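Local coordinates for alanine glyoxylate transaminase (Thermococcus litoralis, PDB 2ZC0), which probably transfers the amino group of alanine to glyoxylate with the help of pyridoxal 5'-phosphate, as a homodimeric aminotransferase, at residues A[50-61]-A[285-295]. Residues are numbered along the deposited sequence; the frame is centred on the assembly and turned at random.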
ATOM      1  N   PRO A  50      33.004  28.659  10.329  1.00 51.43           N
ATOM      2  CA  PRO A  50      33.087  29.895  11.111  1.00 49.81           C
ATOM      3  C   PRO A  50      32.056  29.932  12.226  1.00 49.76           C
ATOM      4  O   PRO A  50      31.148  30.769  12.213  1.00 48.87           O
ATOM      5  CB  PRO A  50      32.859  30.975  10.055  1.00 51.43           C
ATOM      6  CG  PRO A  50      31.898  30.314   9.108  1.00 50.15           C
ATOM      7  CD  PRO A  50      32.461  28.915   8.980  1.00 50.94           C
ATOM      8  N   ARG A  51      32.192  29.025  13.191  1.00 49.61           N
ATOM      9  CA  ARG A  51      31.242  28.970  14.299  1.00 49.61           C
ATOM     10  C   ARG A  51      31.092  30.340  14.913  1.00 49.83           C
ATOM     11  O   ARG A  51      29.981  30.859  15.038  1.00 50.29           O
ATOM     12  CB  ARG A  51      31.697  27.969  15.362  1.00 50.43           C
ATOM     13  CG  ARG A  51      31.788  26.538  14.844  1.00 53.22           C
ATOM     14  CD  ARG A  51      31.359  25.506  15.892  1.00 55.51           C
ATOM     15  NE  ARG A  51      32.048  25.646  17.177  1.00 56.66           N
ATOM     16  CZ  ARG A  51      33.323  25.336  17.393  1.00 57.85           C
ATOM     17  NH1 ARG A  51      33.838  25.504  18.600  1.00 58.24           N
ATOM     18  NH2 ARG A  51      34.079  24.853  16.413  1.00 58.73           N
ATOM     19  N   ALA A  52      32.223  30.928  15.284  1.00 51.05           N
ATOM     20  CA  ALA A  52      32.235  32.252  15.889  1.00 51.17           C
ATOM     21  C   ALA A  52      31.391  33.210  15.059  1.00 50.58           C
ATOM     22  O   ALA A  52      30.552  33.931  15.595  1.00 51.79           O
ATOM     23  CB  ALA A  52      33.663  32.757  15.991  1.00 52.36           C
ATOM     24  N   VAL A  53      31.613  33.209  13.750  1.00 50.94           N
ATOM     25  CA  VAL A  53      30.867  34.071  12.838  1.00 50.54           C
ATOM     26  C   VAL A  53      29.384  33.732  12.843  1.00 49.98           C
ATOM     27  O   VAL A  53      28.552  34.618  12.990  1.00 49.49           O
ATOM     28  CB  VAL A  53      31.382  33.935  11.385  1.00 52.10           C
ATOM     29  CG1 VAL A  53      30.514  34.763  10.449  1.00 51.91           C
ATOM     30  CG2 VAL A  53      32.830  34.387  11.294  1.00 52.81           C
ATOM     31  N   LEU A  54      29.062  32.450  12.670  1.00 50.45           N
ATOM     32  CA  LEU A  54      27.668  31.992  12.657  1.00 49.50           C
ATOM     33  C   LEU A  54      26.994  32.339  13.975  1.00 49.35           C
ATOM     34  O   LEU A  54      25.796  32.607  14.019  1.00 48.48           O
ATOM     35  CB  LEU A  54      27.598  30.484  12.442  1.00 48.03           C
ATOM     36  CG  LEU A  54      28.096  29.927  11.112  1.00 48.56           C
ATOM     37  CD1 LEU A  54      27.905  28.421  11.108  1.00 44.34           C
ATOM     38  CD2 LEU A  54      27.340  30.582   9.950  1.00 47.38           C
ATOM     39  N   GLY A  55      27.784  32.317  15.043  1.00 49.34           N
ATOM     40  CA  GLY A  55      27.268  32.645  16.350  1.00 50.70           C
ATOM     41  C   GLY A  55      26.725  34.063  16.401  1.00 51.13           C
ATOM     42  O   GLY A  55      25.575  34.255  16.784  1.00 52.76           O
ATOM     43  N   GLU A  56      27.522  35.060  16.014  1.00 50.71           N
ATOM     44  CA  GLU A  56      27.038  36.439  16.059  1.00 49.28           C
ATOM     45  C   GLU A  56      25.884  36.678  15.088  1.00 48.03           C
ATOM     46  O   GLU A  56      24.987  37.461  15.393  1.00 46.27           O
ATOM     47  CB  GLU A  56      28.180  37.467  15.803  1.00 49.42           C
ATOM     48  CG  GLU A  56      28.673  38.219  17.085  1.00 47.81           C
ATOM     49  CD  GLU A  56      28.065  39.629  17.276  1.00 48.17           C
ATOM     50  OE1 GLU A  56      28.081  40.147  18.435  1.00 38.99           O
ATOM     51  OE2 GLU A  56      27.587  40.223  16.273  1.00 48.55           O
ATOM     52  N   ILE A  57      25.887  36.018  13.929  1.00 46.78           N
ATOM     53  CA  ILE A  57      24.775  36.223  13.001  1.00 49.84           C
ATOM     54  C   ILE A  57      23.505  35.607  13.611  1.00 48.97           C
ATOM     55  O   ILE A  57      22.408  36.156  13.473  1.00 47.26           O
ATOM     56  CB  ILE A  57      25.062  35.623  11.592  1.00 49.00           C
ATOM     57  CG1 ILE A  57      24.136  34.454  11.294  1.00 49.87           C
ATOM     58  CG2 ILE A  57      26.490  35.194  11.491  1.00 53.27           C
ATOM     59  CD1 ILE A  57      22.871  34.862  10.599  1.00 48.97           C
ATOM     60  N   ALA A  58      23.671  34.489  14.315  1.00 48.73           N
ATOM     61  CA  ALA A  58      22.549  33.828  14.971  1.00 51.54           C
ATOM     62  C   ALA A  58      21.963  34.769  16.028  1.00 52.46           C
ATOM     63  O   ALA A  58      20.744  34.935  16.122  1.00 51.09           O
ATOM     64  CB  ALA A  58      23.013  32.522  15.619  1.00 52.01           C
ATOM     65  N   LYS A  59      22.841  35.392  16.811  1.00 53.09           N
ATOM     66  CA  LYS A  59      22.414  36.331  17.849  1.00 54.18           C
ATOM     67  C   LYS A  59      21.707  37.532  17.226  1.00 53.84           C
ATOM     68  O   LYS A  59      20.648  37.959  17.701  1.00 52.62           O
ATOM     69  CB  LYS A  59      23.617  36.827  18.649  1.00 55.88           C
ATOM     70  CG  LYS A  59      23.250  37.585  19.925  1.00 59.21           C
ATOM     71  CD  LYS A  59      24.170  38.771  20.178  1.00 62.91           C
ATOM     72  CE  LYS A  59      25.636  38.373  20.230  1.00 63.57           C
ATOM     73  NZ  LYS A  59      26.505  39.580  20.398  1.00 67.63           N
ATOM     74  N   GLU A  60      22.313  38.075  16.170  1.00 54.71           N
ATOM     75  CA  GLU A  60      21.777  39.227  15.450  1.00 55.44           C
ATOM     76  C   GLU A  60      20.378  38.922  14.921  1.00 55.45           C
ATOM     77  O   GLU A  60      19.423  39.668  15.172  1.00 54.26           O
ATOM     78  CB  GLU A  60      22.695  39.593  14.272  1.00 58.25           C
ATOM     79  CG  GLU A  60      24.015  40.280  14.649  1.00 62.88           C
ATOM     80  CD  GLU A  60      24.953  40.447  13.446  1.00 65.73           C
ATOM     81  OE1 GLU A  60      25.974  41.171  13.565  1.00 68.51           O
ATOM     82  OE2 GLU A  60      24.672  39.849  12.379  1.00 66.98           O
ATOM     83  N   VAL A  61      20.273  37.821  14.184  1.00 54.12           N
ATOM     84  CA  VAL A  61      19.006  37.392  13.616  1.00 53.64           C
ATOM     85  C   VAL A  61      17.900  37.253  14.667  1.00 52.92           C
ATOM     86  O   VAL A  61      16.788  37.742  14.471  1.00 51.94           O
ATOM     87  CB  VAL A  61      19.163  36.041  12.876  1.00 54.52           C
ATOM     88  CG1 VAL A  61      17.802  35.485  12.517  1.00 54.61           C
ATOM     89  CG2 VAL A  61      19.996  36.236  11.610  1.00 53.42           C
ATOM     90  N   TYR A 285      17.366  31.657   8.512  1.00 43.02           N
ATOM     91  CA  TYR A 285      17.855  33.022   8.608  1.00 44.64           C
ATOM     92  C   TYR A 285      19.383  33.064   8.693  1.00 45.11           C
ATOM     93  O   TYR A 285      20.017  33.911   8.063  1.00 45.68           O
ATOM     94  CB  TYR A 285      17.195  33.728   9.799  1.00 42.51           C
ATOM     95  CG  TYR A 285      15.855  34.330   9.434  1.00 42.20           C
ATOM     96  CD1 TYR A 285      15.778  35.379   8.523  1.00 40.93           C
ATOM     97  CD2 TYR A 285      14.663  33.824   9.958  1.00 42.73           C
ATOM     98  CE1 TYR A 285      14.556  35.913   8.134  1.00 40.48           C
ATOM     99  CE2 TYR A 285      13.427  34.352   9.574  1.00 41.37           C
ATOM    100  CZ  TYR A 285      13.388  35.398   8.657  1.00 42.03           C
ATOM    101  OH  TYR A 285      12.183  35.923   8.238  1.00 43.85           O
ATOM    102  N   ILE A 286      19.967  32.137   9.449  1.00 44.29           N
ATOM    103  CA  ILE A 286      21.419  32.065   9.558  1.00 43.43           C
ATOM    104  C   ILE A 286      22.001  31.871   8.154  1.00 43.84           C
ATOM    105  O   ILE A 286      22.989  32.512   7.783  1.00 43.83           O
ATOM    106  CB  ILE A 286      21.876  30.885  10.446  1.00 43.56           C
ATOM    107  CG1 ILE A 286      21.600  31.177  11.923  1.00 42.44           C
ATOM    108  CG2 ILE A 286      23.370  30.629  10.250  1.00 44.77           C
ATOM    109  CD1 ILE A 286      22.120  30.091  12.854  1.00 36.78           C
ATOM    110  N   ALA A 287      21.383  30.977   7.385  1.00 44.75           N
ATOM    111  CA  ALA A 287      21.811  30.669   6.018  1.00 44.98           C
ATOM    112  C   ALA A 287      21.585  31.845   5.075  1.00 45.35           C
ATOM    113  O   ALA A 287      22.335  32.038   4.116  1.00 45.09           O
ATOM    114  CB  ALA A 287      21.055  29.439   5.496  1.00 43.56           C
ATOM    115  N   LEU A 288      20.536  32.616   5.348  1.00 46.68           N
ATOM    116  CA  LEU A 288      20.204  33.773   4.532  1.00 47.53           C
ATOM    117  C   LEU A 288      21.280  34.849   4.649  1.00 49.59           C
ATOM    118  O   LEU A 288      21.708  35.417   3.644  1.00 49.22           O
ATOM    119  CB  LEU A 288      18.852  34.353   4.952  1.00 46.18           C
ATOM    120  CG  LEU A 288      18.428  35.628   4.219  1.00 44.41           C
ATOM    121  CD1 LEU A 288      18.376  35.381   2.717  1.00 43.58           C
ATOM    122  CD2 LEU A 288      17.081  36.077   4.739  1.00 45.22           C
ATOM    123  N   GLU A 289      21.703  35.133   5.880  1.00 50.39           N
ATOM    124  CA  GLU A 289      22.740  36.131   6.123  1.00 51.63           C
ATOM    125  C   GLU A 289      24.081  35.626   5.619  1.00 51.10           C
ATOM    126  O   GLU A 289      24.843  36.365   5.003  1.00 50.34           O
ATOM    127  CB  GLU A 289      22.853  36.448   7.615  1.00 53.21           C
ATOM    128  CG  GLU A 289      21.800  37.415   8.117  1.00 58.28           C
ATOM    129  CD  GLU A 289      21.763  38.694   7.299  1.00 59.82           C
ATOM    130  OE1 GLU A 289      22.819  39.346   7.156  1.00 58.65           O
ATOM    131  OE2 GLU A 289      20.673  39.042   6.797  1.00 62.07           O
ATOM    132  N   TYR A 290      24.366  34.358   5.895  1.00 51.30           N
ATOM    133  CA  TYR A 290      25.607  33.739   5.462  1.00 50.19           C
ATOM    134  C   TYR A 290      25.791  33.997   3.969  1.00 52.38           C
ATOM    135  O   TYR A 290      26.853  34.429   3.524  1.00 51.82           O
ATOM    136  CB  TYR A 290      25.544  32.240   5.723  1.00 48.70           C
ATOM    137  CG  TYR A 290      26.761  31.468   5.275  1.00 48.09           C
ATOM    138  CD1 TYR A 290      27.826  31.235   6.147  1.00 47.76           C
ATOM    139  CD2 TYR A 290      26.846  30.958   3.982  1.00 47.02           C
ATOM    140  CE1 TYR A 290      28.943  30.510   5.737  1.00 48.59           C
ATOM    141  CE2 TYR A 290      27.960  30.235   3.562  1.00 48.84           C
ATOM    142  CZ  TYR A 290      29.003  30.017   4.444  1.00 48.21           C
ATOM    143  OH  TYR A 290      30.107  29.314   4.027  1.00 46.75           O
ATOM    144  N   LEU A 291      24.740  33.744   3.197  1.00 53.27           N
ATOM    145  CA  LEU A 291      24.814  33.940   1.758  1.00 54.32           C
ATOM    146  C   LEU A 291      24.886  35.407   1.350  1.00 55.60           C
ATOM    147  O   LEU A 291      25.754  35.791   0.567  1.00 55.34           O
ATOM    148  CB  LEU A 291      23.619  33.275   1.069  1.00 53.64           C
ATOM    149  CG  LEU A 291      23.582  31.745   1.097  1.00 52.88           C
ATOM    150  CD1 LEU A 291      22.358  31.275   0.325  1.00 50.11           C
ATOM    151  CD2 LEU A 291      24.858  31.164   0.484  1.00 49.46           C
ATOM    152  N   LYS A 292      23.981  36.221   1.884  1.00 56.86           N
ATOM    153  CA  LYS A 292      23.939  37.644   1.565  1.00 59.42           C
ATOM    154  C   LYS A 292      25.225  38.406   1.883  1.00 60.08           C
ATOM    155  O   LYS A 292      25.568  39.357   1.183  1.00 59.74           O
ATOM    156  CB  LYS A 292      22.763  38.321   2.286  1.00 60.13           C
ATOM    157  CG  LYS A 292      21.418  38.194   1.568  1.00 61.64           C
ATOM    158  CD  LYS A 292      20.314  38.956   2.302  1.00 63.45           C
ATOM    159  CE  LYS A 292      18.979  38.851   1.552  1.00 66.35           C
ATOM    160  NZ  LYS A 292      17.829  39.453   2.296  1.00 65.63           N
ATOM    161  N   ARG A 293      25.932  37.985   2.930  1.00 60.56           N
ATOM    162  CA  ARG A 293      27.163  38.652   3.341  1.00 60.78           C
ATOM    163  C   ARG A 293      28.419  38.118   2.649  1.00 60.30           C
ATOM    164  O   ARG A 293      29.533  38.544   2.949  1.00 60.85           O
ATOM    165  CB  ARG A 293      27.310  38.569   4.861  1.00 61.38           C
ATOM    166  CG  ARG A 293      26.084  39.101   5.582  1.00 65.14           C
ATOM    167  CD  ARG A 293      26.433  39.955   6.781  1.00 68.59           C
ATOM    168  NE  ARG A 293      26.390  39.226   8.042  1.00 71.03           N
ATOM    169  CZ  ARG A 293      26.632  39.783   9.226  1.00 73.88           C
ATOM    170  NH1 ARG A 293      26.932  41.073   9.296  1.00 74.60           N
ATOM    171  NH2 ARG A 293      26.569  39.060  10.337  1.00 74.76           N
ATOM    172  N   GLY A 294      28.231  37.186   1.722  1.00 59.76           N
ATOM    173  CA  GLY A 294      29.349  36.629   0.981  1.00 58.53           C
ATOM    174  C   GLY A 294      30.325  35.761   1.746  1.00 57.99           C
ATOM    175  O   GLY A 294      31.494  35.665   1.364  1.00 58.63           O
ATOM    176  N   TYR A 295      29.858  35.117   2.813  1.00 57.36           N
ATOM    177  CA  TYR A 295      30.718  34.248   3.616  1.00 57.27           C
ATOM    178  C   TYR A 295      31.019  32.914   2.946  1.00 56.75           C
ATOM    179  O   TYR A 295      31.876  32.163   3.412  1.00 56.29           O
ATOM    180  CB  TYR A 295      30.094  34.013   5.000  1.00 57.48           C
ATOM    181  CG  TYR A 295      30.119  35.251   5.867  1.00 57.89           C
ATOM    182  CD1 TYR A 295      29.410  35.313   7.064  1.00 57.25           C
ATOM    183  CD2 TYR A 295      30.840  36.376   5.470  1.00 58.44           C
ATOM    184  CE1 TYR A 295      29.418  36.473   7.839  1.00 58.52           C
ATOM    185  CE2 TYR A 295      30.854  37.528   6.234  1.00 58.88           C
ATOM    186  CZ  TYR A 295      30.144  37.575   7.412  1.00 58.37           C
ATOM    187  OH  TYR A 295      30.156  38.740   8.137  1.00 60.15           O
TER
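Arg293 NH2 meets Glu60 OE2 at 2.9 Å, a salt bridge that ties helix 51-64 to the C-terminal end of helix 281-292. The two side chains arrive from opposite directions, with carboxylate and guanidinium planes turned 49° apart. Tyr295 OH lies over the centre of one guanidinium face. A long, purely electrostatic pairing of Arg293 NE with Glu289 OE1 extends the network; the arginine charge probably eases the repulsion between the two glutamates. Beneath this bridge, Ile57 slides past the arginine, CB at the guanidinium edge, and lays CD1 against both Ile286 CA and Glu289 CB, although its strained torsions make the exact placing of this side chain doubtful. An alanine in place of Ile57 would lack that reach and is likely to open a gap against Ile286 and Glu289 CB. Ile286 answers with two branches: CD1 rests on Ala58 CB at 3.8 Å, while CG2, set anti to the backbone N, meets Leu54 CD2 at 4.0 Å. The same Leu54 methyl approaches Tyr290 CD1, whose ring has Pro50 CG at its edge. At one end Val61 CG1 presses on Tyr285 CB (3.3 Å); at the other, Val53 CG1 touches Tyr295 CE1. Gly294, with positive phi, closes helix 281-292 in a Schellman motif and stands at the N-cap position of the helix that follows. The axes of 51-61 and 285-292 pass 9.4 Å apart, their directions 117° apart. This packing lies away from the cofactor site: helix 78-91 covers Leu288 and Leu291, helix 295-322 receives Tyr290 through Phe296 and His300, and Leu62 of the second subunit packs on Leu54 and Ala58, so that helix 51-64 packs on helix 281-292 and also forms part of the subunit interface.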